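PDB 5AY6: flagellar hook protein FlgE from Caulobacter crescentus CB15, which probably assembles into the flagellar hook, the curved, flexible universal joint that passes motor rotation on to the filament. Local coordinates for residues A[218-223]-A[288-293]; A[196-201]-A[232-237]. All coordinates share one frame; numbering follows the deposited sequence.

Interaction 1. Residues A[218-223]-A[288-293]; sequences GIIEFT and GGLTQY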
ATOM      1  N   GLY A 218       3.358  -4.970   3.614  1.00 13.36           N
ATOM      2  CA  GLY A 218       4.222  -5.304   2.503  1.00 13.00           C
ATOM      3  C   GLY A 218       3.512  -5.272   1.168  1.00 14.79           C
ATOM      4  O   GLY A 218       2.285  -5.345   1.099  1.00 12.07           O
ATOM      5  N   ILE A 219       4.299  -5.152   0.107  1.00 10.53           N
ATOM      6  CA  ILE A 219       3.789  -5.231  -1.250  1.00 12.49           C
ATOM      7  C   ILE A 219       4.018  -6.638  -1.784  1.00 17.44           C
ATOM      8  O   ILE A 219       5.139  -7.145  -1.769  1.00 17.98           O
ATOM      9  CB  ILE A 219       4.462  -4.199  -2.165  1.00 14.80           C
ATOM     10  CG1 ILE A 219       4.252  -2.790  -1.605  1.00 14.93           C
ATOM     11  CG2 ILE A 219       3.910  -4.308  -3.574  1.00 16.31           C
ATOM     12  CD1 ILE A 219       4.913  -1.692  -2.413  1.00 15.57           C
ATOM     13  N   ILE A 220       2.941  -7.277  -2.227  1.00 15.11           N
ATOM     14  CA  ILE A 220       3.023  -8.629  -2.758  1.00 16.36           C
ATOM     15  C   ILE A 220       2.956  -8.580  -4.281  1.00 25.97           C
ATOM     16  O   ILE A 220       2.148  -7.839  -4.847  1.00 13.35           O
ATOM     17  CB  ILE A 220       1.892  -9.519  -2.196  1.00 20.50           C
ATOM     18  CG1 ILE A 220       2.077  -9.723  -0.691  1.00 19.03           C
ATOM     19  CG2 ILE A 220       1.857 -10.864  -2.898  1.00 25.62           C
ATOM     20  CD1 ILE A 220       1.002 -10.584  -0.058  1.00 30.08           C
ATOM     21  N   GLU A 221       3.818  -9.353  -4.941  1.00 21.60           N
ATOM     22  CA  GLU A 221       3.838  -9.396  -6.398  1.00 19.52           C
ATOM     23  C   GLU A 221       3.505 -10.792  -6.914  1.00 20.39           C
ATOM     24  O   GLU A 221       3.865 -11.801  -6.302  1.00 21.55           O
ATOM     25  CB  GLU A 221       5.202  -8.960  -6.934  1.00 26.95           C
ATOM     26  CG  GLU A 221       5.600  -7.535  -6.573  1.00 39.58           C
ATOM     27  CD  GLU A 221       5.068  -6.498  -7.549  1.00 41.50           C
ATOM     28  OE1 GLU A 221       3.972  -6.704  -8.112  1.00 43.42           O
ATOM     29  OE2 GLU A 221       5.748  -5.469  -7.749  1.00 45.77           O
ATOM     30  N   PHE A 222       2.811 -10.843  -8.043  1.00 23.14           N
ATOM     31  CA  PHE A 222       2.547 -12.113  -8.708  1.00 20.75           C
ATOM     32  C   PHE A 222       3.155 -12.111 -10.103  1.00 19.58           C
ATOM     33  O   PHE A 222       3.455 -11.056 -10.657  1.00 19.34           O
ATOM     34  CB  PHE A 222       1.044 -12.385  -8.786  1.00 18.06           C
ATOM     35  CG  PHE A 222       0.394 -12.584  -7.447  1.00 19.44           C
ATOM     36  CD1 PHE A 222      -0.125 -11.505  -6.746  1.00 19.47           C
ATOM     37  CD2 PHE A 222       0.296 -13.848  -6.892  1.00 15.24           C
ATOM     38  CE1 PHE A 222      -0.728 -11.685  -5.517  1.00 12.61           C
ATOM     39  CE2 PHE A 222      -0.304 -14.036  -5.663  1.00 14.48           C
ATOM     40  CZ  PHE A 222      -0.817 -12.951  -4.971  1.00 14.80           C
ATOM     41  N   THR A 223       3.352 -13.298 -10.665  1.00 27.35           N
ATOM     42  CA  THR A 223       3.801 -13.396 -12.046  1.00 30.64           C
ATOM     43  C   THR A 223       2.624 -13.124 -12.976  1.00 31.81           C
ATOM     44  O   THR A 223       1.474 -13.083 -12.537  1.00 28.75           O
ATOM     45  CB  THR A 223       4.396 -14.781 -12.361  1.00 21.74           C
ATOM     46  OG1 THR A 223       3.361 -15.771 -12.303  1.00 22.61           O
ATOM     47  CG2 THR A 223       5.491 -15.128 -11.366  1.00 20.64           C
ATOM     48  N   GLY A 288      -1.544 -25.948  -2.866  1.00 29.80           N
ATOM     49  CA  GLY A 288      -2.325 -24.740  -2.659  1.00 30.00           C
ATOM     50  C   GLY A 288      -1.558 -23.464  -2.939  1.00 27.07           C
ATOM     51  O   GLY A 288      -1.037 -23.271  -4.036  1.00 34.60           O
ATOM     52  N   GLY A 289      -1.494 -22.585  -1.945  1.00 23.81           N
ATOM     53  CA  GLY A 289      -0.753 -21.346  -2.080  1.00 18.49           C
ATOM     54  C   GLY A 289      -1.643 -20.157  -2.384  1.00 21.41           C
ATOM     55  O   GLY A 289      -2.843 -20.302  -2.611  1.00 18.61           O
ATOM     56  N   LEU A 290      -1.046 -18.972  -2.374  1.00 20.09           N
ATOM     57  CA  LEU A 290      -1.748 -17.748  -2.727  1.00 19.03           C
ATOM     58  C   LEU A 290      -1.558 -17.466  -4.211  1.00 19.64           C
ATOM     59  O   LEU A 290      -0.430 -17.252  -4.659  1.00 20.61           O
ATOM     60  CB  LEU A 290      -1.238 -16.580  -1.883  1.00 18.01           C
ATOM     61  CG  LEU A 290      -1.936 -15.238  -2.089  1.00 22.17           C
ATOM     62  CD1 LEU A 290      -3.387 -15.306  -1.629  1.00 15.52           C
ATOM     63  CD2 LEU A 290      -1.180 -14.134  -1.365  1.00 13.78           C
ATOM     64  N   THR A 291      -2.654 -17.483  -4.969  1.00 24.52           N
ATOM     65  CA  THR A 291      -2.588 -17.318  -6.421  1.00 19.39           C
ATOM     66  C   THR A 291      -3.355 -16.097  -6.897  1.00 21.06           C
ATOM     67  O   THR A 291      -4.146 -15.508  -6.151  1.00 16.05           O
ATOM     68  CB  THR A 291      -3.141 -18.552  -7.156  1.00 13.36           C
ATOM     69  OG1 THR A 291      -4.534 -18.691  -6.855  1.00 20.04           O
ATOM     70  CG2 THR A 291      -2.404 -19.812  -6.728  1.00 19.73           C
ATOM     71  N   GLN A 292      -3.114 -15.727  -8.148  1.00 15.73           N
ATOM     72  CA  GLN A 292      -3.679 -14.513  -8.698  1.00 18.52           C
ATOM     73  C   GLN A 292      -4.202 -14.766 -10.123  1.00 16.82           C
ATOM     74  O   GLN A 292      -3.782 -14.125 -11.090  1.00 14.17           O
ATOM     75  CB  GLN A 292      -2.629 -13.394  -8.661  1.00 15.20           C
ATOM     76  CG  GLN A 292      -3.183 -11.983  -8.920  1.00 21.56           C
ATOM     77  CD  GLN A 292      -2.573 -11.350 -10.167  1.00 24.20           C
ATOM     78  OE1 GLN A 292      -1.895 -12.020 -10.959  1.00 48.58           O
ATOM     79  NE2 GLN A 292      -2.824 -10.068 -10.357  1.00 43.75           N
ATOM     80  N   TYR A 293      -5.111 -15.729 -10.250  1.00 21.22           N
ATOM     81  CA  TYR A 293      -5.742 -16.040 -11.541  1.00 22.24           C
ATOM     82  C   TYR A 293      -6.963 -15.162 -11.758  1.00 23.24           C
ATOM     83  O   TYR A 293      -7.496 -14.605 -10.802  1.00 19.53           O
ATOM     84  CB  TYR A 293      -6.168 -17.506 -11.599  1.00 18.25           C
ATOM     85  CG  TYR A 293      -5.090 -18.474 -11.203  1.00 14.17           C
ATOM     86  CD1 TYR A 293      -3.820 -18.389 -11.751  1.00 17.40           C
ATOM     87  CD2 TYR A 293      -5.343 -19.474 -10.277  1.00 16.65           C
ATOM     88  CE1 TYR A 293      -2.832 -19.277 -11.392  1.00 22.33           C
ATOM     89  CE2 TYR A 293      -4.363 -20.371  -9.912  1.00 25.10           C
ATOM     90  CZ  TYR A 293      -3.109 -20.265 -10.471  1.00 19.43           C
ATOM     91  OH  TYR A 293      -2.127 -21.153 -10.105  1.00 30.30           O
TER

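Interaction 2. Residues A[196-201]-A[232-237]; sequences WYAELR and GSLFGT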
ATOM      1  N   TRP A 196      -0.215  -6.120  -5.233  1.00 12.40           N
ATOM      2  CA  TRP A 196      -1.194  -5.917  -4.170  1.00  9.63           C
ATOM      3  C   TRP A 196      -0.520  -5.316  -2.932  1.00 12.78           C
ATOM      4  O   TRP A 196       0.651  -5.590  -2.670  1.00 11.83           O
ATOM      5  CB  TRP A 196      -1.880  -7.241  -3.811  1.00  9.18           C
ATOM      6  CG  TRP A 196      -2.710  -7.834  -4.926  1.00 16.53           C
ATOM      7  CD1 TRP A 196      -2.254  -8.337  -6.115  1.00 17.97           C
ATOM      8  CD2 TRP A 196      -4.135  -7.993  -4.945  1.00 16.85           C
ATOM      9  NE1 TRP A 196      -3.307  -8.788  -6.872  1.00 12.04           N
ATOM     10  CE2 TRP A 196      -4.471  -8.593  -6.177  1.00 14.48           C
ATOM     11  CE3 TRP A 196      -5.156  -7.690  -4.040  1.00 17.22           C
ATOM     12  CZ2 TRP A 196      -5.789  -8.892  -6.525  1.00 15.33           C
ATOM     13  CZ3 TRP A 196      -6.465  -7.988  -4.389  1.00 18.25           C
ATOM     14  CH2 TRP A 196      -6.769  -8.580  -5.623  1.00 11.49           C
ATOM     15  N   TYR A 197      -1.251  -4.491  -2.187  1.00  8.18           N
ATOM     16  CA  TYR A 197      -0.771  -3.980  -0.901  1.00  9.72           C
ATOM     17  C   TYR A 197      -1.342  -4.855   0.206  1.00 12.12           C
ATOM     18  O   TYR A 197      -2.550  -5.100   0.247  1.00  9.99           O
ATOM     19  CB  TYR A 197      -1.177  -2.516  -0.689  1.00  9.34           C
ATOM     20  CG  TYR A 197      -0.577  -1.545  -1.680  1.00 12.23           C
ATOM     21  CD1 TYR A 197       0.561  -1.876  -2.406  1.00 15.13           C
ATOM     22  CD2 TYR A 197      -1.145  -0.294  -1.887  1.00  8.57           C
ATOM     23  CE1 TYR A 197       1.115  -0.989  -3.309  1.00 10.76           C
ATOM     24  CE2 TYR A 197      -0.599   0.598  -2.793  1.00 12.42           C
ATOM     25  CZ  TYR A 197       0.532   0.247  -3.498  1.00 11.67           C
ATOM     26  OH  TYR A 197       1.088   1.132  -4.394  1.00 14.19           O
ATOM     27  N   ALA A 198      -0.479  -5.339   1.095  1.00 13.03           N
ATOM     28  CA  ALA A 198      -0.904  -6.307   2.100  1.00  8.54           C
ATOM     29  C   ALA A 198      -0.565  -5.882   3.520  1.00  7.92           C
ATOM     30  O   ALA A 198       0.424  -5.190   3.756  1.00  9.24           O
ATOM     31  CB  ALA A 198      -0.283  -7.663   1.806  1.00 15.32           C
ATOM     32  N   GLU A 199      -1.408  -6.293   4.461  1.00  7.56           N
ATOM     33  CA  GLU A 199      -1.114  -6.142   5.879  1.00  8.32           C
ATOM     34  C   GLU A 199      -1.430  -7.434   6.610  1.00 14.31           C
ATOM     35  O   GLU A 199      -2.412  -8.113   6.302  1.00 13.52           O
ATOM     36  CB  GLU A 199      -1.913  -4.987   6.499  1.00 10.34           C
ATOM     37  CG  GLU A 199      -1.660  -3.639   5.851  1.00  8.02           C
ATOM     38  CD  GLU A 199      -2.603  -2.552   6.339  1.00  7.79           C
ATOM     39  OE1 GLU A 199      -2.991  -2.560   7.530  1.00 11.57           O
ATOM     40  OE2 GLU A 199      -2.954  -1.682   5.519  1.00 14.16           O
ATOM     41  N   LEU A 200      -0.580  -7.780   7.565  1.00 10.50           N
ATOM     42  CA  LEU A 200      -0.910  -8.803   8.538  1.00  8.65           C
ATOM     43  C   LEU A 200      -1.326  -8.082   9.812  1.00 10.43           C
ATOM     44  O   LEU A 200      -0.713  -7.089  10.188  1.00  8.17           O
ATOM     45  CB  LEU A 200       0.274  -9.735   8.784  1.00  8.73           C
ATOM     46  CG  LEU A 200       0.502 -10.788   7.694  1.00 13.23           C
ATOM     47  CD1 LEU A 200       1.856 -11.454   7.882  1.00 13.67           C
ATOM     48  CD2 LEU A 200      -0.613 -11.817   7.715  1.00 10.95           C
ATOM     49  N   ARG A 201      -2.379  -8.562  10.463  1.00 10.78           N
ATOM     50  CA  ARG A 201      -2.900  -7.870  11.631  1.00  9.19           C
ATOM     51  C   ARG A 201      -3.591  -8.822  12.593  1.00 10.99           C
ATOM     52  O   ARG A 201      -4.264  -9.765  12.180  1.00 11.91           O
ATOM     53  CB  ARG A 201      -3.878  -6.764  11.205  1.00  8.33           C
ATOM     54  CG  ARG A 201      -5.093  -7.275  10.428  1.00 10.99           C
ATOM     55  CD  ARG A 201      -5.952  -6.137   9.873  1.00 10.81           C
ATOM     56  NE  ARG A 201      -7.190  -6.636   9.275  1.00  9.12           N
ATOM     57  CZ  ARG A 201      -8.275  -6.956   9.974  1.00 14.41           C
ATOM     58  NH1 ARG A 201      -8.268  -6.833  11.294  1.00 13.23           N
ATOM     59  NH2 ARG A 201      -9.366  -7.403   9.360  1.00 12.80           N
ATOM     60  N   GLY A 232       7.595  -8.993  -0.670  1.00 18.52           N
ATOM     61  CA  GLY A 232       8.204  -7.760  -0.197  1.00 11.95           C
ATOM     62  C   GLY A 232       8.699  -7.886   1.231  1.00 19.84           C
ATOM     63  O   GLY A 232       9.338  -8.874   1.587  1.00 20.36           O
ATOM     64  N   SER A 233       8.377  -6.901   2.061  1.00 12.73           N
ATOM     65  CA  SER A 233       8.799  -6.921   3.457  1.00 19.11           C
ATOM     66  C   SER A 233       7.691  -7.388   4.391  1.00 11.98           C
ATOM     67  O   SER A 233       7.754  -7.150   5.596  1.00 12.71           O
ATOM     68  CB  SER A 233       9.266  -5.535   3.882  1.00 16.41           C
ATOM     69  OG  SER A 233       8.179  -4.630   3.857  1.00 22.90           O
ATOM     70  N   LEU A 234       6.677  -8.048   3.840  1.00 14.32           N
ATOM     71  CA  LEU A 234       5.540  -8.491   4.639  1.00 11.20           C
ATOM     72  C   LEU A 234       5.989  -9.421   5.764  1.00 13.75           C
ATOM     73  O   LEU A 234       5.476  -9.349   6.880  1.00 10.53           O
ATOM     74  CB  LEU A 234       4.498  -9.188   3.760  1.00 11.93           C
ATOM     75  CG  LEU A 234       3.218  -9.647   4.465  1.00 14.60           C
ATOM     76  CD1 LEU A 234       2.489  -8.474   5.120  1.00 12.35           C
ATOM     77  CD2 LEU A 234       2.307 -10.374   3.490  1.00 15.25           C
ATOM     78  N   PHE A 235       6.945 -10.297   5.461  1.00 10.82           N
ATOM     79  CA  PHE A 235       7.515 -11.183   6.471  1.00 15.04           C
ATOM     80  C   PHE A 235       8.964 -10.803   6.758  1.00 13.40           C
ATOM     81  O   PHE A 235       9.769 -11.647   7.151  1.00 11.45           O
ATOM     82  CB  PHE A 235       7.443 -12.650   6.031  1.00 14.08           C
ATOM     83  CG  PHE A 235       6.058 -13.114   5.660  1.00 15.24           C
ATOM     84  CD1 PHE A 235       5.155 -13.500   6.639  1.00  9.12           C
ATOM     85  CD2 PHE A 235       5.670 -13.182   4.334  1.00 15.33           C
ATOM     86  CE1 PHE A 235       3.889 -13.931   6.300  1.00  9.65           C
ATOM     87  CE2 PHE A 235       4.405 -13.617   3.989  1.00 13.28           C
ATOM     88  CZ  PHE A 235       3.514 -13.989   4.969  1.00  9.82           C
ATOM     89  N   GLY A 236       9.292  -9.531   6.554  1.00 13.21           N
ATOM     90  CA  GLY A 236      10.659  -9.072   6.723  1.00 16.13           C
ATOM     91  C   GLY A 236      11.600  -9.790   5.773  1.00 21.48           C
ATOM     92  O   GLY A 236      11.380  -9.796   4.563  1.00 20.38           O
ATOM     93  N   THR A 237      12.649 -10.396   6.320  1.00 16.64           N
ATOM     94  CA  THR A 237      13.587 -11.170   5.517  1.00 16.82           C
ATOM     95  C   THR A 237      13.604 -12.630   5.948  1.00 21.27           C
ATOM     96  O   THR A 237      14.534 -13.365   5.619  1.00 21.26           O
ATOM     97  CB  THR A 237      15.020 -10.617   5.621  1.00 21.29           C
ATOM     98  OG1 THR A 237      15.420 -10.611   6.995  1.00 18.44           O
ATOM     99  CG2 THR A 237      15.095  -9.196   5.067  1.00 18.25           C
TER

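Interaction 1. Residues A[218-223]-A[288-293]
Phe222 and Gln292 are the nearest CA pair, 6.7 Å apart, and the touching parts run 59° apart, with no hydrogen bond between them. The contact therefore rests on side chains, and most of it centres on the Phe222 ring. From one face Gln292 sets its CB 3.5 Å from the ring centroid, only 18° off the normal: a CH-pi contact. Its CG stands anti to the backbone N (chi1 -167°), and a bend at chi2 leaves the amide nearly parallel to the ring. At the rim, Leu290 O lies in the ring plane, 3.4 Å from Phe222 CE2. Here the end of strand 214-222, from the five-stranded antiparallel sheet, packs on the end of strand 277-291, from the four-stranded mixed one, in the FlaE D2 region. Leu290 runs crosswise to the phenylalanine, its CD2 3.8 Å from Phe222 CZ, while the same methyl comes within 4.4 Å of Ile220 CD1. The Trp196 ring, on the neighbouring strand, also meets the ring of Phe222. Thr291 turns its CB away from this apolar cluster, and its OG1 hydrogen-bonds to Asn12 OD1 of strand 6-12.

Interaction 2. Residues A[196-201]-A[232-237]
Leu234 drives its isobutyl group into a shallow hollow on strand 196-201, bounded along the strand by Ala198 and Leu200. The two methyls divide the work. CD2 rests against the small side chain of Ala198, 4.1 Å from its CB, while CD1 settles against the Glu199-Leu200 peptide, 4.0 Å from Leu200 N and also 4.0 Å from Leu200 CG. With CG anti to the backbone N (chi1 -177°), the side chain crosses Leu200 at about a right angle. Ile220 on one neighbouring strand and Leu185 on the other also touch Leu234, so the hollow is walled by three adjacent strands of the antiparallel sheet. The bump itself is built by a type I beta turn, Ser233 to Gly236, closed by the hydrogen bond from Gly236 N to Ser233 O, 3.0 Å; Leu234 and Phe235 occupy its two corner positions. The turn belongs to the loop that leaves strand 228-230 and folds over one face of the sheet, and Ser216 OG holds it there through a hydrogen bond with Leu234 O. Phe235 adds a second, smaller bump: its CE1 comes 3.6 Å from Leu200 CD1, approached obliquely. That leucine methyl touches both corner residues, since Leu234 CG is 4.1 Å from it as well. Leu234 CG in turn lies over a face of the Phe235 ring, offset toward the rim. On the other side of the strand, Glu199 points away from the loop, and its carboxylate hydrogen-bonds with Tyr145, Met152, Ser153 and Gln214.

Overall arrangement
The two contacts have centres about 12 Å apart and share the five-stranded antiparallel sheet, in which strands 195-202 and 214-222 are neighbours. Probable backbone hydrogen bonds join them directly, Gly218 O to Ala198 N and Ile220 N to Trp196 O. Along the chain the segments alternate: 196-201, 218-223, 232-237, 288-293. Ile220, of interaction 1, also touches Ala198 and Leu234 of interaction 2 and so joins the two apolar clusters. The sheet is thus packed against the mixed sheet in interaction 1 and covered by a loop in interaction 2, consistent with one continuous core within the FlaE D2 region of this hook subunit.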